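PDB 2P14: heterodimeric restriction endonuclease R.BspD6I small subunit from Bacillus sp., which serves as the catalytic subunit of a type IIS restriction enzyme, probably cutting DNA as an endonuclease once paired with a site-specific nickase subunit. Local coordinates for residues Phe21-Asn24 with Thr25-Val28; Glu12-Ile15 with Asn16-Asn19. All blocks are in the same frame, centred on the assembly; numbering follows the deposited sequence.

Interaction 1 (Phe21-Asn24 with Thr25-Val28)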
loop_
_atom_site.group_PDB
_atom_site.type_symbol
_atom_site.label_atom_id
_atom_site.label_comp_id
_atom_site.label_asym_id
_atom_site.label_seq_id
_atom_site.Cartn_x
_atom_site.Cartn_y
_atom_site.Cartn_z
ATOM N N PHE A 21 6.651 9.848 -3.635
ATOM C CA PHE A 21 5.411 9.061 -3.541
ATOM C C PHE A 21 5.483 8.114 -2.360
ATOM O O PHE A 21 4.551 8.056 -1.529
ATOM C CB PHE A 21 5.213 8.308 -4.862
ATOM C CG PHE A 21 3.875 7.659 -5.018
ATOM C CD1 PHE A 21 2.702 8.385 -4.867
ATOM C CD2 PHE A 21 3.797 6.316 -5.344
ATOM C CE1 PHE A 21 1.449 7.753 -5.047
ATOM C CE2 PHE A 21 2.566 5.678 -5.505
ATOM C CZ PHE A 21 1.396 6.397 -5.382
ATOM N N GLU A 22 6.586 7.375 -2.232
ATOM C CA GLU A 22 6.734 6.448 -1.086
ATOM C C GLU A 22 6.816 7.243 0.218
ATOM O O GLU A 22 6.174 6.897 1.225
ATOM C CB GLU A 22 7.927 5.486 -1.267
ATOM C CG GLU A 22 9.312 6.113 -1.228
ATOM C CD GLU A 22 10.420 5.120 -1.601
ATOM O OE1 GLU A 22 10.136 3.915 -1.726
ATOM O OE2 GLU A 22 11.585 5.575 -1.741
ATOM N N TRP A 23 7.539 8.360 0.190
ATOM C CA TRP A 23 7.629 9.195 1.378
ATOM C C TRP A 23 6.281 9.744 1.837
ATOM O O TRP A 23 5.968 9.722 3.044
ATOM C CB TRP A 23 8.599 10.348 1.106
ATOM C CG TRP A 23 8.656 11.400 2.186
ATOM C CD1 TRP A 23 9.262 11.299 3.405
ATOM C CD2 TRP A 23 8.074 12.716 2.136
ATOM N NE1 TRP A 23 9.123 12.484 4.107
ATOM C CE2 TRP A 23 8.399 13.368 3.357
ATOM C CE3 TRP A 23 7.354 13.424 1.156
ATOM C CZ2 TRP A 23 8.006 14.690 3.631
ATOM C CZ3 TRP A 23 6.947 14.717 1.433
ATOM C CH2 TRP A 23 7.277 15.344 2.664
ATOM N N ASN A 24 5.454 10.170 0.885
ATOM C CA ASN A 24 4.188 10.759 1.255
ATOM C C ASN A 24 3.269 9.697 1.870
ATOM O O ASN A 24 2.499 9.983 2.822
ATOM C CB ASN A 24 3.502 11.407 0.072
ATOM C CG ASN A 24 2.512 12.454 0.523
ATOM O OD1 ASN A 24 2.844 13.294 1.379
ATOM N ND2 ASN A 24 1.296 12.411 -0.014
ATOM N N THR A 25 3.391 8.485 1.352
ATOM C CA THR A 25 2.604 7.373 1.865
ATOM C C THR A 25 3.050 7.028 3.315
ATOM O O THR A 25 2.236 6.792 4.213
ATOM C CB THR A 25 2.703 6.189 0.907
ATOM O OG1 THR A 25 2.274 6.597 -0.396
ATOM C CG2 THR A 25 1.805 5.047 1.417
ATOM N N TYR A 26 4.354 6.978 3.552
ATOM C CA TYR A 26 4.889 6.875 4.908
ATOM C C TYR A 26 4.331 7.980 5.832
ATOM O O TYR A 26 3.957 7.688 6.975
ATOM C CB TYR A 26 6.417 6.949 4.796
ATOM C CG TYR A 26 7.145 7.376 6.048
ATOM C CD1 TYR A 26 7.415 6.477 7.083
ATOM C CD2 TYR A 26 7.573 8.696 6.182
ATOM C CE1 TYR A 26 8.106 6.888 8.235
ATOM C CE2 TYR A 26 8.261 9.107 7.314
ATOM C CZ TYR A 26 8.503 8.220 8.332
ATOM O OH TYR A 26 9.208 8.680 9.431
ATOM N N ARG A 27 4.271 9.223 5.355
ATOM C CA ARG A 27 3.687 10.303 6.179
ATOM C C ARG A 27 2.252 9.984 6.610
ATOM O O ARG A 27 1.875 10.297 7.732
ATOM C CB ARG A 27 3.718 11.651 5.446
ATOM C CG ARG A 27 5.139 12.179 5.177
ATOM C CD ARG A 27 5.126 13.694 5.134
ATOM N NE ARG A 27 4.374 14.175 3.989
ATOM C CZ ARG A 27 3.939 15.429 3.833
ATOM N NH1 ARG A 27 4.166 16.371 4.764
ATOM N NH2 ARG A 27 3.278 15.750 2.752
ATOM N N VAL A 28 1.462 9.372 5.728
ATOM C CA VAL A 28 0.079 8.992 6.094
ATOM C C VAL A 28 0.081 8.017 7.270
ATOM O O VAL A 28 -0.615 8.225 8.291
ATOM C CB VAL A 28 -0.665 8.360 4.900
ATOM C CG1 VAL A 28 -2.041 7.805 5.376
ATOM C CG2 VAL A 28 -0.874 9.357 3.824
#

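Interaction 2 (Glu12-Ile15 with Asn16-Asn19)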
loop_
_atom_site.group_PDB
_atom_site.type_symbol
_atom_site.label_atom_id
_atom_site.label_comp_id
_atom_site.label_asym_id
_atom_site.label_seq_id
_atom_site.Cartn_x
_atom_site.Cartn_y
_atom_site.Cartn_z
ATOM N N GLU A 12 4.262 14.468 -8.612
ATOM C CA GLU A 12 4.817 14.337 -9.978
ATOM C C GLU A 12 5.629 15.540 -10.428
ATOM O O GLU A 12 6.315 15.484 -11.451
ATOM C CB GLU A 12 3.745 13.916 -11.013
ATOM C CG GLU A 12 2.982 12.672 -10.493
ATOM C CD GLU A 12 2.586 11.651 -11.536
ATOM O OE1 GLU A 12 1.376 11.566 -11.844
ATOM O OE2 GLU A 12 3.472 10.903 -12.007
ATOM N N LYS A 13 5.565 16.603 -9.633
ATOM C CA LYS A 13 6.320 17.831 -9.926
ATOM C C LYS A 13 7.572 17.997 -9.061
ATOM O O LYS A 13 8.274 19.019 -9.137
ATOM C CB LYS A 13 5.392 19.053 -9.813
ATOM C CG LYS A 13 4.423 19.135 -10.985
ATOM C CD LYS A 13 3.378 20.213 -10.858
ATOM C CE LYS A 13 2.289 19.828 -9.907
ATOM N NZ LYS A 13 1.587 21.104 -9.479
ATOM N N THR A 14 7.857 16.997 -8.231
ATOM C CA THR A 14 9.101 16.970 -7.450
ATOM C C THR A 14 10.265 16.477 -8.309
ATOM O O THR A 14 10.074 15.980 -9.417
ATOM C CB THR A 14 8.948 16.070 -6.188
ATOM O OG1 THR A 14 8.792 14.703 -6.590
ATOM C CG2 THR A 14 7.762 16.562 -5.301
ATOM N N ILE A 15 11.482 16.596 -7.785
ATOM C CA ILE A 15 12.651 16.204 -8.560
ATOM C C ILE A 15 12.751 14.683 -8.783
ATOM O O ILE A 15 13.364 14.213 -9.734
ATOM C CB ILE A 15 13.960 16.793 -7.972
ATOM C CG1 ILE A 15 15.041 16.827 -9.053
ATOM C CG2 ILE A 15 14.420 16.063 -6.708
ATOM C CD1 ILE A 15 14.788 17.846 -10.119
ATOM N N ASN A 16 12.087 13.916 -7.930
ATOM C CA ASN A 16 12.115 12.469 -8.081
ATOM C C ASN A 16 10.775 11.920 -7.597
ATOM O O ASN A 16 10.606 11.554 -6.401
ATOM C CB ASN A 16 13.275 11.878 -7.282
ATOM C CG ASN A 16 13.475 10.408 -7.545
ATOM O OD1 ASN A 16 12.546 9.597 -7.390
ATOM N ND2 ASN A 16 14.697 10.035 -7.956
ATOM N N PRO A 17 9.787 11.921 -8.504
ATOM C CA PRO A 17 8.452 11.526 -8.030
ATOM C C PRO A 17 8.359 10.184 -7.265
ATOM O O PRO A 17 7.659 10.108 -6.238
ATOM C CB PRO A 17 7.601 11.566 -9.306
ATOM C CG PRO A 17 8.313 12.676 -10.140
ATOM C CD PRO A 17 9.773 12.364 -9.916
ATOM N N PRO A 18 9.020 9.115 -7.752
ATOM C CA PRO A 18 8.981 7.858 -6.960
ATOM C C PRO A 18 9.397 8.004 -5.503
ATOM O O PRO A 18 8.754 7.418 -4.606
ATOM C CB PRO A 18 9.978 6.968 -7.701
ATOM C CG PRO A 18 9.765 7.429 -9.167
ATOM C CD PRO A 18 9.759 8.921 -9.019
ATOM N N ASN A 19 10.457 8.748 -5.242
ATOM C CA ASN A 19 10.942 8.954 -3.884
ATOM C C ASN A 19 9.909 9.699 -3.037
ATOM O O ASN A 19 9.678 9.385 -1.860
ATOM C CB ASN A 19 12.261 9.755 -3.895
ATOM C CG ASN A 19 13.453 8.942 -4.377
ATOM O OD1 ASN A 19 13.400 7.724 -4.527
ATOM N ND2 ASN A 19 14.556 9.644 -4.611
#

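Interaction 1 (Phe21-Asn24 with Thr25-Val28)
Arg27 runs back along the helix to lie over the Trp23 ring. Its CB starts beside the carbonyl oxygens of the preceding turn, 3.3 Å from Asn24 O, and CG passes 3.4 Å from Trp23 O. Arg27 CD then sits 3.8 Å from the centroid of the Trp23 six-membered ring, a CH-pi contact over the face near the rim. The bend at chi3 (-67°) turns the guanidinium back toward Asn24: it stacks flat on Trp23, planes 6° apart, with CH2 against its face. Arg27 NE and NH2 meanwhile grip one atom side-on, Asn24 OD1, which lies in the guanidinium plane; the NH2 bond is the shorter at 2.8 Å. This i to i+3 and i to i+4 pattern belongs to helix 17-32, where Arg27 N also donates to Trp23 O. Asn24 ND2 hydrogen-bonds to Ile4 O of helix 2-7, so the amide joins the two helices. On the buried side, Thr25 OG1 and Thr25 N reach Phe21 O from opposite faces of its carbonyl plane, with OG1 at 2.9 Å; the strongest polar partner of this hydroxyl is Tyr8 OH. Phe21 and Thr25 rest on Cys74 of strand 69-75.

Interaction 2 (Glu12-Ile15 with Asn16-Asn19)
Pro17 packs against the chain at Glu12 and Thr14, and the contact rests on van der Waals approach, since no hydrogen bond links 12-15 to 16-19. The pyrrolidine ring fits into the inside of the turn: CG of Pro17 stands 3.7 Å from Glu12 O, CD of Pro17 is equally near Thr14 O, and CB of Pro17 comes within 4.0 Å of Glu12 CA. Thr14 meets the same residue from its hydroxyl side, OG1 lying 3.5 Å from Pro17 CA. That oxygen is hydrogen-bonded to Val11 O, three residues back in the chain.

Among charged groups, Glu12 OE1 forms a salt bridge with Lys111 NZ, which ties the loop to Lys111, a residue just past strand 104-110.

One side-chain hydrogen bond caps the segment that follows. The Asn16 side chain extends with CG anti to the backbone N (chi1 -172°), carrying Asn16 OD1 to 3.1 Å from Asn19 N. The N-H points at OD1 with an angle of 158°, although the donor is tilted 31° from the amide carbonyl plane. Asn16 is thus the N-cap of helix 17-32, followed by two prolines in the first turn, where the lack of a backbone N-H costs no helical hydrogen bond.

In the fold
From the N terminus, helix 2-7 leads into the loop that holds 12-15. Interaction 2 closes the tight turn ending this loop, at the surface, its centre about 18 Å from the centre of the chain, and starts helix 17-32. Interaction 1 begins about one turn into the same helix, its centre about 10 Å from the centre of the chain, with half of its residues buried. The contacts are consecutive and neither nest nor cross; their centres lie about 12 Å apart. Interaction 1 ties helix 17-32 to helix 2-7, to strand 69-75 of the mixed sheet and, through Phe21 and Val28, to helix 135-146. Leu76, just past that strand, touches both Pro17 and Phe21.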